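Local coordinates for extrinsic protein in photosystem II (PDB 4K7B) that serves as an extrinsic subunit of photosystem II in a marine centric diatom, where it probably supports the oxygen-evolving side of the complex, at residues N40-F45 with E66-I71; G48-N53 with A88-R93. One frame throughout, in Å; residues are numbered along the deposited sequence.

Contact 1. Residues N40-F45 with E66-I71; sequences NAFILF and EIFKAI. With SO4 (sulfate ion), chain C.
Phe-42 of helix 39-49 presents one face of its ring to the edge of Phe-68 on helix 54-73. The two planes stand at 88° and the ring centres lie 5.9 Å apart, a T-shaped (edge-to-face) pair in which CE2 of Phe-68 comes over the Phe-42 face, 4.2 Å from Phe-42 CE2. Beside it, the end of Ile-67 reaches the same ring obliquely, its CD1 3.7 Å from Phe-42 CE1. With CG of Phe-42 anti to the carbonyl carbon (chi1 -70°), the ring projects toward 66-71; the nearest CA atoms of 40-45 and 66-71, those of Phe-42 and Ile-67, are 10.4 Å apart. No hydrogen bond crosses here; apolar and aromatic contact does the work. Within its own helix, Phe-68 carries CD1 of Ile-71 over the centre of one face, 4.0 Å above the plane. Tyr-86 of helix 76-89 meets both Phe-42 and Ile-67, while Leu-23 and Ile-35 add to the packing round Phe-42. Away from this interface, Asn-40 ND2 donates to sulfate O3 at 3.0 Å, and Arg-19 holds the same ion. Such interlocking aromatic and aliphatic side chains belong to the hydrophobic core of a helical bundle, consistent with this protein's PsbQ-like clan.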
loop_
_atom_site.group_PDB
_atom_site.type_symbol
_atom_site.label_atom_id
_atom_site.label_comp_id
_atom_site.label_asym_id
_atom_site.label_seq_id
_atom_site.Cartn_x
_atom_site.Cartn_y
_atom_site.Cartn_z
ATOM N N ASN A 40 -1.247 9.258 3.872
ATOM C CA ASN A 40 -2.612 9.653 3.554
ATOM C C ASN A 40 -3.360 8.616 2.724
ATOM O O ASN A 40 -4.575 8.488 2.851
ATOM C CB ASN A 40 -2.665 11.027 2.888
ATOM C CG ASN A 40 -2.315 12.144 3.851
ATOM O OD1 ASN A 40 -2.331 11.952 5.064
ATOM N ND2 ASN A 40 -1.992 13.311 3.318
ATOM N N ALA A 41 -2.639 7.871 1.888
ATOM C CA ALA A 41 -3.273 6.819 1.100
ATOM C C ALA A 41 -3.736 5.730 2.041
ATOM O O ALA A 41 -4.828 5.167 1.850
ATOM C CB ALA A 41 -2.321 6.256 0.057
ATOM N N PHE A 42 -2.930 5.430 3.056
ATOM C CA PHE A 42 -3.421 4.452 4.050
ATOM C C PHE A 42 -4.670 4.947 4.790
ATOM O O PHE A 42 -5.672 4.207 4.926
ATOM C CB PHE A 42 -2.331 4.100 5.068
ATOM C CG PHE A 42 -1.216 3.293 4.487
ATOM C CD1 PHE A 42 -1.335 1.916 4.364
ATOM C CD2 PHE A 42 -0.062 3.911 4.025
ATOM C CE1 PHE A 42 -0.321 1.166 3.810
ATOM C CE2 PHE A 42 0.958 3.168 3.476
ATOM C CZ PHE A 42 0.827 1.790 3.364
ATOM N N ILE A 43 -4.612 6.186 5.269
ATOM C CA ILE A 43 -5.745 6.745 6.011
ATOM C C ILE A 43 -7.029 6.724 5.174
ATOM O O ILE A 43 -8.090 6.274 5.630
ATOM C CB ILE A 43 -5.463 8.182 6.448
ATOM C CG1 ILE A 43 -4.275 8.215 7.408
ATOM C CG2 ILE A 43 -6.690 8.780 7.111
ATOM C CD1 ILE A 43 -3.767 9.631 7.696
ATOM N N LEU A 44 -6.914 7.198 3.936
ATOM C CA LEU A 44 -8.079 7.396 3.087
ATOM C C LEU A 44 -8.578 6.093 2.460
ATOM O O LEU A 44 -9.773 5.954 2.186
ATOM C CB LEU A 44 -7.782 8.460 2.034
ATOM C CG LEU A 44 -7.533 9.830 2.666
ATOM C CD1 LEU A 44 -7.041 10.825 1.629
ATOM C CD2 LEU A 44 -8.773 10.332 3.378
ATOM N N PHE A 45 -7.682 5.126 2.256
ATOM C CA PHE A 45 -8.139 3.783 1.923
ATOM C C PHE A 45 -8.936 3.226 3.081
ATOM O O PHE A 45 -10.029 2.719 2.915
ATOM C CB PHE A 45 -6.999 2.810 1.612
ATOM C CG PHE A 45 -7.492 1.426 1.257
ATOM C CD1 PHE A 45 -7.767 1.093 -0.065
ATOM C CD2 PHE A 45 -7.730 0.474 2.250
ATOM C CE1 PHE A 45 -8.246 -0.161 -0.400
ATOM C CE2 PHE A 45 -8.208 -0.778 1.930
ATOM C CZ PHE A 45 -8.480 -1.108 0.595
ATOM N N GLU A 66 1.019 -1.782 12.061
ATOM C CA GLU A 66 2.058 -2.808 11.985
ATOM C C GLU A 66 3.121 -2.468 10.940
ATOM O O GLU A 66 4.340 -2.631 11.193
ATOM C CB GLU A 66 1.444 -4.176 11.683
ATOM C CG GLU A 66 2.371 -5.327 11.994
ATOM C CD GLU A 66 2.624 -5.476 13.481
ATOM O OE1 GLU A 66 3.716 -5.951 13.860
ATOM O OE2 GLU A 66 1.730 -5.112 14.272
ATOM N N ILE A 67 2.674 -2.007 9.765
ATOM C CA ILE A 67 3.636 -1.532 8.766
ATOM C C ILE A 67 4.557 -0.462 9.352
ATOM O O ILE A 67 5.785 -0.519 9.187
ATOM C CB ILE A 67 2.937 -0.978 7.513
ATOM C CG1 ILE A 67 2.207 -2.099 6.787
ATOM C CG2 ILE A 67 3.946 -0.289 6.582
ATOM C CD1 ILE A 67 1.275 -1.586 5.720
ATOM N N PHE A 68 3.972 0.517 10.036
ATOM C CA PHE A 68 4.823 1.591 10.563
ATOM C C PHE A 68 5.724 1.204 11.760
ATOM O O PHE A 68 6.813 1.761 11.924
ATOM C CB PHE A 68 4.009 2.878 10.756
ATOM C CG PHE A 68 3.719 3.585 9.455
ATOM C CD1 PHE A 68 4.419 4.731 9.115
ATOM C CD2 PHE A 68 2.802 3.065 8.551
ATOM C CE1 PHE A 68 4.186 5.370 7.915
ATOM C CE2 PHE A 68 2.565 3.699 7.342
ATOM C CZ PHE A 68 3.262 4.856 7.027
ATOM N N LYS A 69 5.301 0.207 12.540
ATOM C CA LYS A 69 6.121 -0.361 13.619
ATOM C C LYS A 69 7.336 -1.034 12.995
ATOM O O LYS A 69 8.487 -0.876 13.462
ATOM C CB LYS A 69 5.298 -1.386 14.409
ATOM C CG LYS A 69 6.027 -2.064 15.561
ATOM C CD LYS A 69 5.071 -2.980 16.317
ATOM C CE LYS A 69 5.699 -3.555 17.576
ATOM N NZ LYS A 69 4.713 -4.359 18.352
ATOM N N ALA A 70 7.083 -1.767 11.913
ATOM C CA ALA A 70 8.179 -2.407 11.196
ATOM C C ALA A 70 9.133 -1.393 10.585
ATOM O O ALA A 70 10.352 -1.583 10.622
ATOM C CB ALA A 70 7.649 -3.350 10.135
ATOM N N ILE A 71 8.584 -0.320 10.016
ATOM C CA ILE A 71 9.417 0.752 9.493
ATOM C C ILE A 71 10.314 1.316 10.580
ATOM O O ILE A 71 11.511 1.514 10.368
ATOM C CB ILE A 71 8.566 1.883 8.892
ATOM C CG1 ILE A 71 7.964 1.427 7.565
ATOM C CG2 ILE A 71 9.419 3.149 8.698
ATOM C CD1 ILE A 71 6.975 2.412 6.989
HETATM S S SO4 C . -1.907 13.439 -0.475
HETATM O O1 SO4 C . -2.948 12.936 -1.380
HETATM O O2 SO4 C . -0.919 14.207 -1.231
HETATM O O3 SO4 C . -2.544 14.302 0.523
HETATM O O4 SO4 C . -1.220 12.334 0.200
#

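Contact 2. Residues G48-N53 with A88-R93; sequences GAYPTN and AANEIR. With SO4 (sulfate ion), chain B.
Two chain segments leaving their helices face each other here: 48-53 turns from the end of helix 39-49 toward helix 54-73, while residues 88-93 carry the end of helix 76-89, a Schellman motif with Glu-91, at positive phi, as its C-prime residue. Between them, the hydroxyl of Tyr-50 donates to Asn-90 OD1, OH to OD1 being 2.6 Å. The donor lies in the carbonyl plane on a lone pair, with a C=O...donor angle of 123°, and the ring is turned 47° from the amide. CG of Asn-90 sits beside its backbone N (chi1 -69°), which brings the amide within reach of the phenol. Asn-90 ND2 donates to Tyr-86 O and Gln-63 OE1, fixing the amide's orientation and satisfying this buried group; Arg-13 adds a weak bond to the Tyr-50 hydroxyl. Ala-49 CB lies over the centre of one face of the tyrosine ring, 4.1 Å above its plane. A phenylalanine in place of Tyr-50 would probably keep much of the ring packing but leave Asn-90 OD1 without its phenolic donor. At the turn, sulfate O3 accepts from Asn-53 N at 2.8 Å and, more distantly, from Thr-52 N at 3.3 Å. Asn-53 also serves as N-cap of helix 54-73, its OD1 bonded to Lys-56 N. Tyr-50 and Asn-90 thus join the turn between helices 39-49 and 54-73 to the Schellman-terminated end of helix 76-89.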
loop_
_atom_site.group_PDB
_atom_site.type_symbol
_atom_site.label_atom_id
_atom_site.label_comp_id
_atom_site.label_asym_id
_atom_site.label_seq_id
_atom_site.Cartn_x
_atom_site.Cartn_y
_atom_site.Cartn_z
ATOM N N GLY A 48 -12.269 5.259 3.454
ATOM C CA GLY A 48 -13.116 5.283 2.263
ATOM C C GLY A 48 -13.574 3.926 1.785
ATOM O O GLY A 48 -14.688 3.771 1.276
ATOM N N ALA A 49 -12.711 2.925 1.927
ATOM C CA ALA A 49 -13.077 1.554 1.581
ATOM C C ALA A 49 -14.027 0.944 2.603
ATOM O O ALA A 49 -14.809 0.049 2.267
ATOM C CB ALA A 49 -11.830 0.674 1.439
ATOM N N TYR A 50 -13.936 1.412 3.846
ATOM C CA TYR A 50 -14.736 0.885 4.942
ATOM C C TYR A 50 -15.521 1.967 5.682
ATOM O O TYR A 50 -15.272 2.219 6.865
ATOM C CB TYR A 50 -13.842 0.118 5.935
ATOM C CG TYR A 50 -12.990 -0.925 5.257
ATOM C CD1 TYR A 50 -13.573 -1.932 4.491
ATOM C CD2 TYR A 50 -11.606 -0.890 5.347
ATOM C CE1 TYR A 50 -12.801 -2.883 3.856
ATOM C CE2 TYR A 50 -10.827 -1.841 4.712
ATOM C CZ TYR A 50 -11.434 -2.832 3.958
ATOM O OH TYR A 50 -10.672 -3.788 3.322
ATOM N N PRO A 51 -16.485 2.605 4.997
ATOM C CA PRO A 51 -17.262 3.687 5.605
ATOM C C PRO A 51 -18.169 3.235 6.746
ATOM O O PRO A 51 -18.511 4.042 7.612
ATOM C CB PRO A 51 -18.116 4.190 4.436
ATOM C CG PRO A 51 -18.223 3.010 3.519
ATOM C CD PRO A 51 -16.859 2.399 3.587
ATOM N N THR A 52 -18.554 1.964 6.758
ATOM C CA THR A 52 -19.561 1.503 7.702
ATOM C C THR A 52 -19.084 0.321 8.534
ATOM O O THR A 52 -19.455 0.188 9.700
ATOM C CB THR A 52 -20.853 1.093 6.960
ATOM O OG1 THR A 52 -21.251 2.155 6.087
ATOM C CG2 THR A 52 -21.983 0.793 7.945
ATOM N N ASN A 53 -18.287 -0.553 7.924
ATOM C CA ASN A 53 -17.810 -1.761 8.596
ATOM C C ASN A 53 -16.672 -1.434 9.552
ATOM O O ASN A 53 -15.515 -1.363 9.145
ATOM C CB ASN A 53 -17.343 -2.787 7.563
ATOM C CG ASN A 53 -17.081 -4.154 8.155
ATOM O OD1 ASN A 53 -16.794 -4.295 9.340
ATOM N ND2 ASN A 53 -17.176 -5.180 7.320
ATOM N N ALA A 88 -3.117 -8.164 1.304
ATOM C CA ALA A 88 -3.902 -9.388 1.168
ATOM C C ALA A 88 -5.206 -9.288 1.954
ATOM O O ALA A 88 -6.268 -9.673 1.459
ATOM C CB ALA A 88 -3.097 -10.585 1.629
ATOM N N ALA A 89 -5.127 -8.752 3.168
ATOM C CA ALA A 89 -6.301 -8.690 4.034
ATOM C C ALA A 89 -7.345 -7.719 3.505
ATOM O O ALA A 89 -8.531 -7.843 3.805
ATOM C CB ALA A 89 -5.894 -8.306 5.454
ATOM N N ASN A 90 -6.902 -6.752 2.718
ATOM C CA ASN A 90 -7.801 -5.714 2.239
ATOM C C ASN A 90 -8.141 -5.800 0.756
ATOM O O ASN A 90 -8.755 -4.889 0.199
ATOM C CB ASN A 90 -7.248 -4.346 2.618
ATOM C CG ASN A 90 -7.313 -4.123 4.107
ATOM O OD1 ASN A 90 -8.392 -3.922 4.652
ATOM N ND2 ASN A 90 -6.177 -4.239 4.779
ATOM N N GLU A 91 -7.744 -6.913 0.141
ATOM C CA GLU A 91 -8.021 -7.175 -1.271
ATOM C C GLU A 91 -7.469 -6.080 -2.165
ATOM O O GLU A 91 -8.089 -5.704 -3.168
ATOM C CB GLU A 91 -9.522 -7.386 -1.527
ATOM C CG GLU A 91 -10.077 -8.651 -0.905
ATOM C CD GLU A 91 -11.325 -9.134 -1.622
ATOM O OE1 GLU A 91 -12.141 -8.282 -2.040
ATOM O OE2 GLU A 91 -11.483 -10.363 -1.778
ATOM N N ILE A 92 -6.310 -5.551 -1.790
ATOM C CA ILE A 92 -5.610 -4.625 -2.667
ATOM C C ILE A 92 -4.677 -5.461 -3.510
ATOM O O ILE A 92 -3.797 -6.142 -2.986
ATOM C CB ILE A 92 -4.793 -3.585 -1.885
ATOM C CG1 ILE A 92 -5.691 -2.810 -0.917
ATOM C CG2 ILE A 92 -4.101 -2.637 -2.852
ATOM C CD1 ILE A 92 -4.911 -1.917 0.045
ATOM N N ARG A 93 -4.892 -5.438 -4.821
ATOM C CA ARG A 93 -4.131 -6.287 -5.709
ATOM C C ARG A 93 -2.841 -5.606 -6.138
ATOM O O ARG A 93 -2.801 -4.393 -6.290
ATOM C CB ARG A 93 -4.992 -6.673 -6.913
ATOM C CG ARG A 93 -6.217 -7.481 -6.480
ATOM C CD ARG A 93 -7.126 -7.857 -7.632
ATOM N NE ARG A 93 -8.083 -8.876 -7.210
ATOM C CZ ARG A 93 -9.235 -8.618 -6.598
ATOM N NH1 ARG A 93 -9.585 -7.364 -6.340
ATOM N NH2 ARG A 93 -10.039 -9.612 -6.244
HETATM S S SO4 B . -18.000 -1.216 4.305
HETATM O O1 SO4 B . -19.303 -0.565 4.383
HETATM O O2 SO4 B . -17.349 -0.975 3.021
HETATM O O3 SO4 B . -17.206 -0.682 5.382
HETATM O O4 SO4 B . -18.093 -2.661 4.514
#

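How the contacts relate
Both contacts are buried and draw on helix 39-49, contact 1 from its body and contact 2 from its C-terminal end and the turn beyond. Contact 1, its centre about 8 Å from the centre of the chain, is wholly apolar across its segments; contact 2, its centre about 11 Å from it, rests on a phenol-to-amide hydrogen bond where two helices end. Phe-45 connects them: its CZ packs 3.6 Å from Ile-92 CG1, and its CE2 lies 3.8 Å from Asn-90 CB. Tyr-86 likewise serves both, through its ring in contact 1 and its backbone oxygen in contact 2. Along the chain the segments alternate, tying helices 39-49, 54-73 and 76-89 into one bundle.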